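Local coordinates for hypothetical protein (Catenulispora acidiphila, PDB 4H3U) that is of unknown function, but has a ketosteroid isomerase-like (SnoaL-like) fold and may take part in trimethylamine metabolism, at residues 56-59 with 60-63; 32-35 with 36-40; 73-76 with 77-81; 141-144 with 145-149. All blocks are in the same frame, centred on the assembly; numbering follows the deposited sequence. Where two conformers were deposited one is given.

Contact 1: residues 56-59 with 60-63; sequences YVDH and AIGA
Asp-58 and the backbone of Ala-60 to Ala-63 hold each other across the turn that ends strand 54-58. Starting at the root of the aspartate, CB lies 4.5 Å from Ala-63 CB, as expected of two residues paired on one face of the sheet. CG, 4.0 Å from Ile-61 CG1, is anti to the backbone N (chi1 -180°), which swings the carboxylate over the turn. There OD1 meets the N-H of Ile-61 at 2.9 Å in a nearly straight bond (172°), approached from above the carboxylate plane; the bond from Ala-60 N to the same OD1 is strongly bent and weak. OD2 passes Ile-61 CG1 at 3.9 Å and is hydrogen-bonded to the hydroxyl of Tyr-138. With an alanine in place of Asp-58, the Ile-61 amide and the Tyr-138 hydroxyl would probably lose this shared partner, and the turn its carboxylate brace. The backbone closes the loop: Asp-58 N donates to Ala-63 O (2.9 Å), while Asp-58 O accepts from Ala-63 N (3.1 Å) and Gly-62 N (2.8 Å). With Gly-62 at positive phi (77°) and two residues facing Asp-58, this is a G1 beta bulge, here joining the antiparallel strands 54-58 and 63-66.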
# COMPACT_ATOMS: atom_id res chain seq x y z
N TYR A 56 5.94 5.32 -12.60
CA TYR A 56 5.06 4.28 -12.14
C TYR A 56 5.93 3.35 -11.28
O TYR A 56 6.94 2.82 -11.74
CB TYR A 56 4.47 3.48 -13.35
CG TYR A 56 3.21 2.70 -13.04
CD1 TYR A 56 1.99 3.07 -13.60
CD2 TYR A 56 3.21 1.62 -12.15
CE1 TYR A 56 0.84 2.45 -13.27
CE2 TYR A 56 2.03 1.03 -11.78
CZ TYR A 56 0.82 1.46 -12.35
OH TYR A 56 -0.39 0.93 -11.95
N VAL A 57 5.53 3.12 -10.03
CA VAL A 57 6.22 2.23 -9.12
C VAL A 57 5.23 1.21 -8.57
O VAL A 57 4.26 1.58 -7.96
CB VAL A 57 6.87 3.00 -7.95
CG1 VAL A 57 7.57 2.00 -7.03
CG2 VAL A 57 7.86 4.03 -8.48
N ASP A 58 5.56 -0.08 -8.73
CA ASP A 58 4.85 -1.18 -8.09
C ASP A 58 5.72 -1.61 -6.92
O ASP A 58 6.79 -2.18 -7.13
CB ASP A 58 4.56 -2.31 -9.06
CG ASP A 58 3.82 -3.45 -8.43
OD1 ASP A 58 4.15 -3.83 -7.27
OD2 ASP A 58 2.92 -4.03 -9.10
N HIS A 59 5.28 -1.29 -5.71
CA HIS A 59 6.07 -1.60 -4.53
C HIS A 59 6.04 -3.08 -4.16
O HIS A 59 6.95 -3.53 -3.47
CB HIS A 59 5.61 -0.72 -3.35
CG HIS A 59 5.97 0.72 -3.49
ND1 HIS A 59 7.21 1.23 -3.22
CD2 HIS A 59 5.19 1.78 -3.83
CE1 HIS A 59 7.19 2.54 -3.40
NE2 HIS A 59 5.96 2.91 -3.76
N ALA A 60 4.98 -3.78 -4.50
CA ALA A 60 4.87 -5.19 -4.14
C ALA A 60 5.95 -6.02 -4.87
O ALA A 60 6.58 -6.88 -4.28
CB ALA A 60 3.46 -5.71 -4.41
N ILE A 61 6.08 -5.76 -6.18
CA ILE A 61 7.03 -6.46 -7.07
C ILE A 61 8.38 -5.78 -7.08
O ILE A 61 9.39 -6.44 -7.31
CB ILE A 61 6.46 -6.46 -8.55
CG1 ILE A 61 5.13 -7.20 -8.62
CG2 ILE A 61 7.43 -7.04 -9.57
CD1 ILE A 61 5.16 -8.63 -8.16
N GLY A 62 8.42 -4.47 -6.84
CA GLY A 62 9.59 -3.64 -6.90
C GLY A 62 9.98 -3.30 -8.31
O GLY A 62 11.11 -3.54 -8.72
N ALA A 63 9.04 -2.82 -9.09
CA ALA A 63 9.28 -2.41 -10.46
C ALA A 63 9.10 -0.90 -10.57
O ALA A 63 8.14 -0.36 -10.05
CB ALA A 63 8.29 -3.08 -11.40

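Contact 2: residues 32-35 with 36-40; sequences TAWA and AAWTG
Trp-34 and Trp-38, one helical turn apart, make a T-shaped aromatic pair. The pyrrole edge of Trp-38 points at a face of Trp-34: CD1 of Trp-38 stands 3.6 Å above that plane, offset toward the rim, and the five-membered rings are 4.8 Å apart between centroids with planes at 76°. Trp-34 CG lies anti to the backbone N (chi1 170°), whereas chi1 of Trp-38, at -92°, is well away from a staggered value; together they bring the two indoles edge to face. Trp-34 NE1 sits in the plane of the Trp-38 ring, at its edge, with the two NE1 atoms 3.5 Å apart. Both N-H groups look elsewhere for acceptors, Trp-38 NE1 to Tyr-56 OH and Trp-34 NE1, weakly, to Asp-134.

Both indoles belong to the buried face of helix 29-39, which in this ketosteroid isomerase-like fold packs on the curved sheet; Trp-34 reaches Ile-89 and Met-120 there, and Trp-38 reaches Val-87. Ala-37, also buried, packs on Ala-45 and Leu-46 of helix 43-47.

Among polar contacts, the regular i to i+4 bonds run from Thr-32 to Thr-39, for instance Trp-38 N to Trp-34 O at 3.0 Å. Ala-35 O is gripped twice by Thr-39, whose N and OG1 (2.9 Å from Ala-35 O) arrive from opposite faces of the carbonyl plane. The same OG1 also bonds to Val-87 N, tying the end of the helix to strand 82-95.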
# COMPACT_ATOMS: atom_id res chain seq x y z
N THR A 32 -11.38 6.06 -13.12
CA THR A 32 -12.14 5.14 -13.97
C THR A 32 -11.30 4.76 -15.20
O THR A 32 -11.29 3.59 -15.60
CB THR A 32 -13.47 5.80 -14.35
OG1 THR A 32 -14.14 6.13 -13.14
CG2 THR A 32 -14.31 4.92 -15.23
N ALA A 33 -10.59 5.72 -15.79
CA ALA A 33 -9.77 5.48 -16.96
C ALA A 33 -8.61 4.54 -16.64
O ALA A 33 -8.26 3.65 -17.40
CB ALA A 33 -9.24 6.76 -17.57
N TRP A 34 -7.98 4.75 -15.48
CA TRP A 34 -6.87 3.91 -15.02
C TRP A 34 -7.33 2.46 -14.83
O TRP A 34 -6.66 1.53 -15.28
CB TRP A 34 -6.30 4.55 -13.75
CG TRP A 34 -5.31 3.73 -12.98
CD1 TRP A 34 -3.94 3.76 -13.08
CD2 TRP A 34 -5.60 2.82 -11.89
NE1 TRP A 34 -3.38 2.90 -12.16
CE2 TRP A 34 -4.37 2.36 -11.39
CE3 TRP A 34 -6.77 2.42 -11.25
CZ2 TRP A 34 -4.29 1.51 -10.31
CZ3 TRP A 34 -6.68 1.58 -10.17
CH2 TRP A 34 -5.45 1.13 -9.71
N ALA A 35 -8.48 2.29 -14.18
CA ALA A 35 -9.01 0.93 -13.97
C ALA A 35 -9.37 0.25 -15.28
O ALA A 35 -9.09 -0.95 -15.47
CB ALA A 35 -10.19 0.93 -13.03
N ALA A 36 -9.96 1.02 -16.21
CA ALA A 36 -10.34 0.47 -17.50
C ALA A 36 -9.08 0.07 -18.30
O ALA A 36 -9.08 -0.93 -19.01
CB ALA A 36 -11.19 1.44 -18.28
N ALA A 37 -8.02 0.86 -18.18
CA ALA A 37 -6.77 0.57 -18.87
C ALA A 37 -6.15 -0.72 -18.32
O ALA A 37 -5.73 -1.61 -19.05
CB ALA A 37 -5.81 1.74 -18.74
N TRP A 38 -6.15 -0.87 -17.00
CA TRP A 38 -5.61 -2.10 -16.41
C TRP A 38 -6.46 -3.33 -16.72
O TRP A 38 -5.91 -4.43 -16.85
CB TRP A 38 -5.49 -1.94 -14.88
CG TRP A 38 -4.17 -1.43 -14.45
CD1 TRP A 38 -3.85 -0.24 -13.85
CD2 TRP A 38 -2.93 -2.13 -14.64
NE1 TRP A 38 -2.49 -0.15 -13.65
CE2 TRP A 38 -1.91 -1.30 -14.13
CE3 TRP A 38 -2.57 -3.36 -15.22
CZ2 TRP A 38 -0.56 -1.66 -14.20
CZ3 TRP A 38 -1.24 -3.71 -15.25
CH2 TRP A 38 -0.27 -2.88 -14.76
N THR A 39 -7.78 -3.15 -16.83
CA THR A 39 -8.70 -4.27 -17.05
C THR A 39 -8.79 -4.68 -18.51
O THR A 39 -9.10 -5.82 -18.82
CB THR A 39 -10.06 -3.90 -16.46
OG1 THR A 39 -9.88 -3.66 -15.06
CG2 THR A 39 -11.11 -4.98 -16.71
N GLY A 40 -8.48 -3.76 -19.41
CA GLY A 40 -8.51 -4.01 -20.84
C GLY A 40 -7.28 -4.74 -21.34
O GLY A 40 -6.48 -5.24 -20.56

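Contact 3: residues 73-76 with 77-81; sequences GWKA and RTDAM
The C-terminal half of helix 68-81, a helix that packs beside the sheet of this ketosteroid isomerase-like fold, carries three i to i+3 or i+4 side-chain pairs: Trp-74 with Arg-77, Trp-74 with Thr-78, and Lys-75 with Asp-79. Trp-74 is touched in two ways. Thr-78 OG1 lies 3.7 Å above the indole plane, over its centre, and is fixed there by donating to Trp-74 O at 2.9 Å. That carbonyl also takes the Thr-78 N-H, from the other face of its plane. Arg-77 comes to the rim of the ring: CE3 of Trp-74 sits over the guanidinium face, 3.7 Å from Arg-77 CZ, with the two planes 72° apart. The ring edge thus meets the flat cation, rather than the cation lying over the ring, and a bend at chi3 (56°) turns the guanidinium toward it.

On another side of the helix, the chain of Lys-75 bends at chi2 (58°) and forms a salt bridge with Asp-79. Lys-75 NZ is 2.9 Å from Asp-79 OD1, on the syn lone pair, with a weak second bond to OD2. The ammonium has further acceptors in the carbonyls of Trp-38 and Gly-40, at the end of helix 29-39. Lys-75 is buried, and one carboxylate with two carbonyls around NZ would be expected to favour its charged form, so that a single ammonium joins two helices.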
# COMPACT_ATOMS: atom_id res chain seq x y z
N GLY A 73 4.58 -0.63 -21.43
CA GLY A 73 5.32 -1.87 -21.33
C GLY A 73 5.08 -2.63 -20.05
O GLY A 73 5.15 -3.88 -20.07
N TRP A 74 4.79 -1.96 -18.94
CA TRP A 74 4.46 -2.63 -17.68
C TRP A 74 3.10 -3.31 -17.76
O TRP A 74 2.96 -4.43 -17.26
CB TRP A 74 4.55 -1.61 -16.52
CG TRP A 74 4.14 -2.15 -15.17
CD1 TRP A 74 3.14 -1.67 -14.39
CD2 TRP A 74 4.74 -3.23 -14.44
NE1 TRP A 74 3.08 -2.38 -13.22
CE2 TRP A 74 4.02 -3.37 -13.25
CE3 TRP A 74 5.78 -4.15 -14.71
CZ2 TRP A 74 4.36 -4.32 -12.28
CZ3 TRP A 74 6.09 -5.08 -13.77
CH2 TRP A 74 5.39 -5.19 -12.58
N LYS A 75 2.12 -2.70 -18.40
CA LYS A 75 0.85 -3.39 -18.65
C LYS A 75 1.10 -4.60 -19.53
O LYS A 75 0.57 -5.69 -19.25
CB LYS A 75 -0.15 -2.41 -19.25
CG LYS A 75 -1.43 -3.07 -19.84
CD LYS A 75 -2.25 -3.88 -18.88
CE LYS A 75 -3.58 -4.30 -19.58
NZ LYS A 75 -4.27 -5.36 -18.84
N ALA A 76 1.90 -4.47 -20.59
CA ALA A 76 2.20 -5.60 -21.44
C ALA A 76 2.89 -6.75 -20.68
O ALA A 76 2.54 -7.92 -20.84
CB ALA A 76 3.02 -5.18 -22.65
N ARG A 77 3.87 -6.42 -19.85
CA ARG A 77 4.60 -7.40 -19.07
C ARG A 77 3.71 -8.10 -18.06
O ARG A 77 3.83 -9.30 -17.82
CB ARG A 77 5.79 -6.73 -18.38
CG ARG A 77 6.92 -6.29 -19.31
CD ARG A 77 7.82 -5.18 -18.69
NE ARG A 77 8.40 -5.54 -17.40
CZ ARG A 77 8.95 -4.67 -16.55
NH1 ARG A 77 8.92 -3.36 -16.81
NH2 ARG A 77 9.49 -5.11 -15.40
N THR A 78 2.85 -7.32 -17.42
CA THR A 78 1.93 -7.89 -16.46
C THR A 78 1.00 -8.89 -17.17
O THR A 78 0.80 -9.99 -16.66
CB THR A 78 1.16 -6.77 -15.74
OG1 THR A 78 2.05 -5.92 -14.99
CG2 THR A 78 0.19 -7.32 -14.78
N ASP A 79 0.45 -8.50 -18.31
CA ASP A 79 -0.43 -9.40 -19.08
C ASP A 79 0.27 -10.65 -19.56
O ASP A 79 -0.32 -11.71 -19.68
CB ASP A 79 -1.04 -8.69 -20.28
CG ASP A 79 -2.12 -7.67 -19.91
OD1 ASP A 79 -2.61 -7.69 -18.77
OD2 ASP A 79 -2.53 -6.94 -20.84
N ALA A 80 1.54 -10.53 -19.91
CA ALA A 80 2.29 -11.71 -20.33
C ALA A 80 2.43 -12.71 -19.19
O ALA A 80 2.47 -13.90 -19.44
CB ALA A 80 3.67 -11.29 -20.81
N MSE A 81 2.47 -12.27 -17.94
CA MSE A 81 2.64 -13.13 -16.77
C MSE A 81 1.34 -13.53 -16.10
O MSE A 81 1.31 -14.59 -15.48
CB MSE A 81 3.51 -12.38 -15.74
CG MSE A 81 3.92 -13.17 -14.48
SE MSE A 81 4.94 -12.17 -13.15
CE MSE A 81 6.14 -11.37 -14.53

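Contact 4: residues 141-144 with 145-149; sequences SSVL and AQSGL
The carboxamide of Gln-146 has Ser-142 at its edge: in the Ser-142 conformer given here, one of two, NE2 donates to Ser-142 OG at 3.0 Å with an N-H angle of 156°, and OG lies only 10° out of the amide plane. At the other corner of the same flat group OE1 accepts from Ala-117 N. That bond sets the orientation of the amide, and Ser-142 adds a second hold when its hydroxyl is so placed. This is an i to i+4 pair on helix 140-147, just ahead of the Schellman motif that ends the helix at Gly-148. Extended beyond CG, the glutamine chain runs alongside the helix toward Ser-142. A leucine at Gln-146 would probably leave Ala-117 N and Ser-142 OG without their amide mate and weaken the tie between this helix and strand 116-127.

One residue further along, Ser-147 grips Val-143 O twice. Its N bonds at 3.0 Å, and its OG donates to Val-143 O at 2.7 Å from above the carbonyl plane, the two arriving on opposite faces. Ser-147 is buried against Ile-109, and its hydroxyl is satisfied by the Val-143 carbonyl.

At the C-terminal end, Gly-148 takes positive phi (73°), and two bonds lead back into the last turn: Gly-148 N to Ala-145 O at 3.1 Å, and Leu-149 N to Leu-144 O at 3.0 Å. The reversal sets the two leucine side chains across each other at about a right angle, with Leu-149 CD1 3.9 Å from Leu-144 CD2.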
# COMPACT_ATOMS: atom_id res chain seq x y z
N SER A 141 2.35 -11.33 -0.41
CA SER A 141 2.18 -12.61 0.32
C SER A 141 0.80 -13.18 0.07
O SER A 141 0.66 -14.38 -0.13
CB SER A 141 2.39 -12.33 1.84
OG SER A 141 3.75 -12.02 2.08
N SER A 142 -0.20 -12.33 0.12
CA SER A 142 -1.57 -12.75 -0.11
C SER A 142 -1.75 -13.22 -1.55
O SER A 142 -2.43 -14.21 -1.82
CB SER A 142 -2.58 -11.67 0.27
OG SER A 142 -3.92 -12.19 0.14
N VAL A 143 -1.19 -12.49 -2.51
CA VAL A 143 -1.24 -12.90 -3.91
C VAL A 143 -0.71 -14.33 -4.08
O VAL A 143 -1.34 -15.21 -4.67
CB VAL A 143 -0.44 -11.96 -4.85
CG1 VAL A 143 -0.31 -12.56 -6.27
CG2 VAL A 143 -1.12 -10.58 -4.93
N LEU A 144 0.48 -14.55 -3.58
CA LEU A 144 1.13 -15.86 -3.73
C LEU A 144 0.36 -16.96 -3.00
O LEU A 144 0.20 -18.07 -3.53
CB LEU A 144 2.58 -15.82 -3.29
CG LEU A 144 3.46 -14.84 -4.08
CD1 LEU A 144 4.88 -14.81 -3.47
CD2 LEU A 144 3.46 -15.11 -5.58
N ALA A 145 -0.05 -16.71 -1.77
CA ALA A 145 -0.80 -17.71 -1.01
C ALA A 145 -2.12 -18.07 -1.72
O ALA A 145 -2.43 -19.26 -1.85
CB ALA A 145 -1.06 -17.23 0.42
N GLN A 146 -2.87 -17.06 -2.15
CA GLN A 146 -4.12 -17.34 -2.84
C GLN A 146 -3.87 -18.19 -4.09
O GLN A 146 -4.75 -18.95 -4.50
CB GLN A 146 -4.85 -16.06 -3.21
CG GLN A 146 -5.51 -15.38 -2.04
CD GLN A 146 -6.23 -14.15 -2.55
OE1 GLN A 146 -7.02 -14.22 -3.50
NE2 GLN A 146 -6.03 -13.03 -1.89
N SER A 147 -2.74 -17.90 -4.73
CA SER A 147 -2.39 -18.54 -6.01
C SER A 147 -1.87 -19.96 -5.87
O SER A 147 -1.68 -20.64 -6.88
CB SER A 147 -1.29 -17.74 -6.74
OG SER A 147 -1.72 -16.41 -7.07
N GLY A 148 -1.63 -20.39 -4.64
CA GLY A 148 -1.06 -21.70 -4.38
C GLY A 148 0.41 -21.78 -4.74
O GLY A 148 0.91 -22.87 -4.98
N LEU A 149 1.12 -20.66 -4.68
CA LEU A 149 2.53 -20.59 -4.98
C LEU A 149 3.32 -20.49 -3.70
O LEU A 149 2.81 -20.02 -2.67
CB LEU A 149 2.84 -19.36 -5.82
CG LEU A 149 2.28 -19.39 -7.25
CD1 LEU A 149 2.42 -18.03 -7.90
CD2 LEU A 149 2.93 -20.49 -8.05

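All four contacts are partly buried. Contacts 1, 2 and 3 meet around one buried aromatic group, their tryptophans, Tyr-56 and Asp-58 all buried; contact 4 touches none of them, its centre about 17 Å from the centre of the chain and its Ser-141, Ala-145 and Gly-148 exposed. Trp-74 CD1 of contact 3 packs at 3.6 Å on Trp-38 CH2 of contact 2, and Trp-74 CZ2 lies 3.5 Å from Asp-58 OD2 of contact 1. Contacts 2 and 3 are both helical, one marked by an indole pair and the other by a salt bridge, and Lys-75 links them. Contact 1 is instead a strand turn held by carboxylate and backbone bonds. Contact 4 combines serine and glutamine hydrogen bonds with a leucine pair at a helix end.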